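PDB 6ZM3: ubiquitin-conjugating enzyme-like protein from Leishmania mexicana, which probably acts as a ubiquitin-conjugating enzyme variant that pairs with an active conjugating enzyme to help build ubiquitin chains. Local coordinates for residues N10-E15 against E70-V75; G33-A38 against F42-G47. One frame throughout, in Å; residues are numbered along the deposited sequence.

Contact 1: residues N10-E15 against E70-V75; sequences NFRLLE and ENYPKV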
loop_
_atom_site.group_PDB
_atom_site.type_symbol
_atom_site.label_atom_id
_atom_site.label_comp_id
_atom_site.label_asym_id
_atom_site.label_seq_id
_atom_site.Cartn_x
_atom_site.Cartn_y
_atom_site.Cartn_z
ATOM N N ASN B 10 24.758 -15.230 6.231
ATOM C CA ASN B 10 24.938 -14.105 5.331
ATOM C C ASN B 10 24.947 -14.630 3.892
ATOM O O ASN B 10 24.411 -13.989 3.012
ATOM C CB ASN B 10 26.185 -13.280 5.661
ATOM C CG ASN B 10 26.136 -12.578 7.001
ATOM O OD1 ASN B 10 25.077 -12.476 7.609
ATOM N ND2 ASN B 10 27.274 -12.083 7.460
ATOM N N PHE B 11 25.582 -15.783 3.651
ATOM C CA PHE B 11 25.641 -16.318 2.295
ATOM C C PHE B 11 24.334 -16.969 1.861
ATOM O O PHE B 11 23.993 -16.921 0.694
ATOM C CB PHE B 11 26.815 -17.287 2.123
ATOM C CG PHE B 11 28.142 -16.570 2.040
ATOM C CD1 PHE B 11 28.488 -15.845 0.903
ATOM C CD2 PHE B 11 29.000 -16.544 3.128
ATOM C CE1 PHE B 11 29.699 -15.166 0.832
ATOM C CE2 PHE B 11 30.227 -15.887 3.047
ATOM C CZ PHE B 11 30.577 -15.193 1.905
ATOM N N ARG B 12 23.588 -17.562 2.797
ATOM C CA ARG B 12 22.219 -17.979 2.504
ATOM C C ARG B 12 21.368 -16.791 2.041
ATOM O O ARG B 12 20.649 -16.891 1.056
ATOM C CB ARG B 12 21.624 -18.728 3.704
ATOM C CG ARG B 12 20.130 -18.997 3.577
ATOM C CD ARG B 12 19.723 -19.749 2.320
ATOM N NE ARG B 12 18.305 -19.921 2.556
ATOM C CZ ARG B 12 17.761 -20.980 3.147
ATOM N NH1 ARG B 12 18.523 -22.012 3.476
ATOM N NH2 ARG B 12 16.451 -21.004 3.355
ATOM N N LEU B 13 21.468 -15.664 2.753
ATOM C CA LEU B 13 20.628 -14.520 2.414
ATOM C C LEU B 13 21.088 -13.867 1.107
ATOM O O LEU B 13 20.250 -13.449 0.314
ATOM C CB LEU B 13 20.613 -13.574 3.606
ATOM C CG LEU B 13 19.714 -14.044 4.754
ATOM C CD1 LEU B 13 19.997 -13.225 5.997
ATOM C CD2 LEU B 13 18.253 -13.925 4.375
ATOM N N LEU B 14 22.410 -13.867 0.847
ATOM C CA LEU B 14 22.880 -13.462 -0.483
ATOM C C LEU B 14 22.305 -14.358 -1.576
ATOM O O LEU B 14 22.034 -13.891 -2.676
ATOM C CB LEU B 14 24.410 -13.497 -0.525
ATOM C CG LEU B 14 25.099 -12.305 0.131
ATOM C CD1 LEU B 14 26.526 -12.636 0.554
ATOM C CD2 LEU B 14 25.094 -11.083 -0.789
ATOM N N GLU B 15 22.220 -15.673 -1.319
ATOM C CA GLU B 15 21.626 -16.584 -2.293
ATOM C C GLU B 15 20.180 -16.180 -2.581
ATOM O O GLU B 15 19.726 -16.121 -3.722
ATOM C CB GLU B 15 21.685 -18.042 -1.801
ATOM C CG GLU B 15 21.114 -19.040 -2.813
ATOM C CD GLU B 15 21.448 -20.484 -2.483
ATOM O OE1 GLU B 15 21.103 -20.925 -1.379
ATOM O OE2 GLU B 15 22.093 -21.150 -3.311
ATOM N N GLU B 70 19.738 -13.761 13.819
ATOM C CA GLU B 70 21.056 -14.386 13.917
ATOM C C GLU B 70 21.063 -15.836 13.433
ATOM O O GLU B 70 22.074 -16.285 12.894
ATOM C CB GLU B 70 21.514 -14.604 15.360
ATOM C CG GLU B 70 21.905 -13.361 16.115
ATOM C CD GLU B 70 20.893 -13.047 17.204
ATOM O OE1 GLU B 70 20.593 -13.945 18.021
ATOM O OE2 GLU B 70 20.416 -11.914 17.239
ATOM N N ASN B 71 19.976 -16.580 13.691
ATOM C CA ASN B 71 20.026 -18.025 13.539
ATOM C C ASN B 71 19.347 -18.490 12.253
ATOM O O ASN B 71 19.339 -19.683 11.996
ATOM C CB ASN B 71 19.604 -18.768 14.818
ATOM C CG ASN B 71 20.483 -18.469 16.020
ATOM O OD1 ASN B 71 20.000 -18.357 17.137
ATOM N ND2 ASN B 71 21.781 -18.349 15.820
ATOM N N TYR B 72 18.811 -17.580 11.405
ATOM C CA TYR B 72 18.268 -17.973 10.115
ATOM C C TYR B 72 19.375 -18.596 9.258
ATOM O O TYR B 72 20.512 -18.104 9.333
ATOM C CB TYR B 72 17.744 -16.770 9.327
ATOM C CG TYR B 72 17.083 -17.098 8.003
ATOM C CD1 TYR B 72 15.785 -17.579 7.963
ATOM C CD2 TYR B 72 17.740 -16.896 6.782
ATOM C CE1 TYR B 72 15.150 -17.868 6.768
ATOM C CE2 TYR B 72 17.109 -17.191 5.576
ATOM C CZ TYR B 72 15.799 -17.647 5.561
ATOM O OH TYR B 72 15.103 -17.942 4.415
ATOM N N PRO B 73 19.128 -19.660 8.445
ATOM C CA PRO B 73 17.883 -20.423 8.407
ATOM C C PRO B 73 17.888 -21.680 9.289
ATOM O O PRO B 73 17.209 -22.643 8.951
ATOM C CB PRO B 73 17.851 -20.851 6.938
ATOM C CG PRO B 73 19.286 -21.130 6.596
ATOM C CD PRO B 73 20.100 -20.234 7.497
ATOM N N LYS B 74 18.684 -21.674 10.366
ATOM C CA LYS B 74 18.739 -22.811 11.285
ATOM C C LYS B 74 17.396 -22.927 12.002
ATOM O O LYS B 74 16.860 -24.029 12.152
ATOM C CB LYS B 74 19.926 -22.741 12.248
ATOM C CG LYS B 74 21.244 -23.226 11.647
ATOM C CD LYS B 74 22.299 -23.608 12.674
ATOM C CE LYS B 74 23.292 -22.507 12.990
ATOM N NZ LYS B 74 22.677 -21.399 13.762
ATOM N N VAL B 75 16.841 -21.760 12.345
ATOM C CA VAL B 75 15.468 -21.640 12.826
ATOM C C VAL B 75 14.665 -20.837 11.800
ATOM O O VAL B 75 15.242 -20.138 10.967
ATOM C CB VAL B 75 15.429 -20.993 14.223
ATOM C CG1 VAL B 75 16.242 -21.781 15.235
ATOM C CG2 VAL B 75 15.882 -19.544 14.189
#

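Contact 2: residues G33-A38 against F42-G47; sequences GLRDTA and FHYWNG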
loop_
_atom_site.group_PDB
_atom_site.type_symbol
_atom_site.label_atom_id
_atom_site.label_comp_id
_atom_site.label_asym_id
_atom_site.label_seq_id
_atom_site.Cartn_x
_atom_site.Cartn_y
_atom_site.Cartn_z
ATOM N N GLY B 33 11.500 -9.227 -1.042
ATOM C CA GLY B 33 12.501 -8.266 -1.455
ATOM C C GLY B 33 13.026 -7.548 -0.225
ATOM O O GLY B 33 12.352 -7.519 0.807
ATOM N N LEU B 34 14.246 -7.020 -0.351
ATOM C CA LEU B 34 14.952 -6.407 0.773
ATOM C C LEU B 34 14.141 -5.184 1.220
ATOM O O LEU B 34 13.688 -4.419 0.373
ATOM C CB LEU B 34 16.334 -6.017 0.227
ATOM C CG LEU B 34 17.538 -6.051 1.164
ATOM C CD1 LEU B 34 17.576 -7.319 2.019
ATOM C CD2 LEU B 34 18.834 -5.952 0.362
ATOM N N ARG B 35 13.937 -5.029 2.539
ATOM C CA ARG B 35 13.143 -3.927 3.063
ATOM C C ARG B 35 13.908 -2.607 2.994
ATOM O O ARG B 35 13.388 -1.614 2.467
ATOM C CB ARG B 35 12.670 -4.188 4.492
ATOM C CG ARG B 35 11.762 -3.069 5.001
ATOM C CD ARG B 35 11.407 -3.219 6.463
ATOM N NE ARG B 35 12.483 -2.780 7.315
ATOM C CZ ARG B 35 12.453 -2.850 8.633
ATOM N NH1 ARG B 35 11.402 -3.390 9.228
ATOM N NH2 ARG B 35 13.475 -2.393 9.340
ATOM N N ASP B 36 15.116 -2.615 3.580
ATOM C CA ASP B 36 15.988 -1.460 3.725
ATOM C C ASP B 36 17.109 -1.601 2.709
ATOM O O ASP B 36 17.855 -2.582 2.702
ATOM C CB ASP B 36 16.584 -1.331 5.137
ATOM C CG ASP B 36 15.608 -1.548 6.294
ATOM O OD1 ASP B 36 14.488 -1.017 6.237
ATOM O OD2 ASP B 36 15.976 -2.263 7.259
ATOM N N THR B 37 17.243 -0.557 1.906
ATOM C CA THR B 37 18.148 -0.490 0.773
ATOM C C THR B 37 19.622 -0.584 1.193
ATOM O O THR B 37 20.461 -0.978 0.384
ATOM C CB THR B 37 17.752 0.712 -0.097
ATOM O OG1 THR B 37 18.327 0.560 -1.394
ATOM C CG2 THR B 37 18.092 2.056 0.518
ATOM N N ALA B 38 19.941 -0.279 2.456
ATOM C CA ALA B 38 21.327 -0.192 2.895
ATOM C C ALA B 38 21.757 -1.230 3.946
ATOM O O ALA B 38 22.885 -1.144 4.441
ATOM C CB ALA B 38 21.597 1.202 3.409
ATOM N N PHE B 42 20.891 -7.912 5.703
ATOM C CA PHE B 42 19.624 -8.392 5.176
ATOM C C PHE B 42 18.700 -8.903 6.284
ATOM O O PHE B 42 18.116 -9.962 6.139
ATOM C CB PHE B 42 19.868 -9.493 4.129
ATOM C CG PHE B 42 21.026 -9.216 3.203
ATOM C CD1 PHE B 42 21.014 -8.118 2.346
ATOM C CD2 PHE B 42 22.124 -10.060 3.163
ATOM C CE1 PHE B 42 22.065 -7.880 1.476
ATOM C CE2 PHE B 42 23.174 -9.832 2.282
ATOM C CZ PHE B 42 23.141 -8.741 1.438
ATOM N N HIS B 43 18.509 -8.112 7.350
ATOM C CA HIS B 43 17.682 -8.553 8.459
ATOM C C HIS B 43 16.207 -8.561 8.061
ATOM O O HIS B 43 15.501 -9.535 8.296
ATOM C CB HIS B 43 17.946 -7.670 9.689
ATOM C CG HIS B 43 19.274 -7.895 10.316
ATOM N ND1 HIS B 43 19.519 -8.949 11.176
ATOM C CD2 HIS B 43 20.417 -7.187 10.244
ATOM C CE1 HIS B 43 20.756 -8.874 11.612
ATOM N NE2 HIS B 43 21.315 -7.797 11.044
ATOM N N TYR B 44 15.736 -7.497 7.398
ATOM C CA TYR B 44 14.316 -7.382 7.127
ATOM C C TYR B 44 13.998 -7.442 5.640
ATOM O O TYR B 44 14.676 -6.780 4.853
ATOM C CB TYR B 44 13.779 -6.084 7.734
ATOM C CG TYR B 44 13.571 -6.208 9.227
ATOM C CD1 TYR B 44 12.426 -6.804 9.738
ATOM C CD2 TYR B 44 14.521 -5.753 10.121
ATOM C CE1 TYR B 44 12.229 -6.931 11.106
ATOM C CE2 TYR B 44 14.329 -5.852 11.495
ATOM C CZ TYR B 44 13.183 -6.447 11.988
ATOM O OH TYR B 44 12.992 -6.591 13.336
ATOM N N TRP B 45 12.932 -8.189 5.322
ATOM C CA TRP B 45 12.414 -8.351 3.983
ATOM C C TRP B 45 10.938 -7.986 3.950
ATOM O O TRP B 45 10.213 -8.235 4.909
ATOM C CB TRP B 45 12.656 -9.797 3.505
ATOM C CG TRP B 45 14.101 -10.181 3.493
ATOM C CD1 TRP B 45 14.921 -10.363 4.566
ATOM C CD2 TRP B 45 14.895 -10.477 2.328
ATOM N NE1 TRP B 45 16.183 -10.699 4.156
ATOM C CE2 TRP B 45 16.195 -10.762 2.779
ATOM C CE3 TRP B 45 14.631 -10.464 0.954
ATOM C CZ2 TRP B 45 17.228 -11.127 1.910
ATOM C CZ3 TRP B 45 15.666 -10.760 0.091
ATOM C CH2 TRP B 45 16.942 -11.100 0.562
ATOM N N ASN B 46 10.511 -7.396 2.841
ATOM C CA ASN B 46 9.119 -7.104 2.582
ATOM C C ASN B 46 8.595 -8.341 1.885
ATOM O O ASN B 46 9.312 -8.890 1.068
ATOM C CB ASN B 46 8.942 -5.932 1.615
ATOM C CG ASN B 46 9.381 -4.584 2.139
ATOM O OD1 ASN B 46 9.525 -4.391 3.334
ATOM N ND2 ASN B 46 9.586 -3.631 1.244
ATOM N N GLY B 47 7.369 -8.768 2.217
ATOM C CA GLY B 47 6.718 -9.836 1.482
ATOM C C GLY B 47 5.361 -9.387 0.951
ATOM O O GLY B 47 4.668 -8.539 1.529
HETATM O O HOH W 1 16.691 -5.029 4.825
#

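Contact 1: residues N10-E15 against E70-V75
Pro-73 packs over one face of the Arg-12 guanidinium. Its CG reaches Arg-12 NH1 at 3.3 Å, while Pro-73 CB lies above the guanidinium plane and toward its rim. Arg-12 gets there by setting CG anti to the backbone N (chi1 170°), followed by a bend at chi2 (56°) that carries the chain obliquely across the pyrrolidine. The aliphatic part packs as well, with Arg-12 CG 3.8 Å from Pro-73 CG.

Apolar contact continues one residue along helix 9-22. Leu-13 lays its CD2 branch obliquely against the Tyr-72 ring, 3.7 Å from Tyr-72 CE2, and Met-113 of helix 113-125 touches both side chains. Pro-73 CB sits 3.7 Å above the plane of the Tyr-72 ring, over its centre, across the cis peptide bond that joins these two residues. This is the Tyr-Pro-x-x-Pro-Pro motif of the ubiquitin-conjugating fold, here in the loop between strands 61-67 and 78-81, and the cis bond turns the proline back beneath the tyrosine ring.

The polar ends meet at a third residue. Arg-12 NH2 lies 3.5 Å from Tyr-72 OH without a hydrogen bond between them, and the guanidinium and ring planes stand 72° apart. Glu-16, on the same helix, takes a salt bridge from Arg-12 NE and a hydrogen bond from the Tyr-72 hydroxyl, so its carboxylate couples the two. Arg-12 NH1 is bonded to the carbonyl of Arg-109, and Pro-73 O accepts from Trp-107 NE1.

Contact 2: residues G33-A38 against F42-G47
Arg-35 runs CG anti to its own N (chi1 -176°) and bends at chi3 (79°), while the Tyr-44 ring swings beside its backbone N; the two side chains therefore lie alongside, pointing the same way. The guanidinium rests flat on the ring, planes 2° apart, in an off-centre cation-pi stack with Arg-35 CZ 4.1 Å from the Tyr-44 ring centroid.

Beneath this, strands 30-34 and 44-50 pair as the opening beta hairpin of the antiparallel sheet. Gly-33 and Asn-46 form a hydrogen-bonded pair, Asn-46 N giving to Gly-33 O at 2.7 Å and Gly-33 N giving to Asn-46 O. Past the strand end, Arg-35 N still bonds Tyr-44 O at 3.0 Å, and a water bridges that carbonyl to Asp-36 N.

On the helix 9-22 side, Leu-34 CD1 sits over the six-membered ring of Trp-45, 3.9 Å from its centroid, and meets the edge of Phe-42 at 3.5 Å from Phe-42 CD1. Trp-45 NE1 turns to the Phe-42 carbonyl, which helps fix the indole.

Asp-36 takes Arg-35 side-on: Arg-35 NE gives to Asp-36 OD1 at 2.9 Å, coming from above the carboxylate plane, and NH2 reaches the syn lone pair of OD2 more loosely. With Glu-65 bridged to Arg-35 NH1, the guanidinium is bound by two acids and covered on one face by the tyrosine, an environment that would probably keep it positive and both carboxylates ionised.

Contacts 1 and 2 have centres about 13 Å apart; helix 9-22 carries one side of contact 1 and is packed against by contact 2. Contact 1 ties that helix to the loop following the third strand, and contact 2 is the hairpin of the first two; along the chain contact 2 is nested inside the loop that contact 1 closes. They meet directly: Leu-13, already part of contact 1, packs CD2 against Trp-45, 3.8 Å from Trp-45 NE1, while Leu-14 touches the Phe-42 ring. The helix thus bridges the sheet and the proline motif at one end of the ubiquitin-conjugating fold. Another protein chain packs on Arg-35, Thr-37 and Asn-46 of contact 2, whereas contact 1 stays within its own subunit.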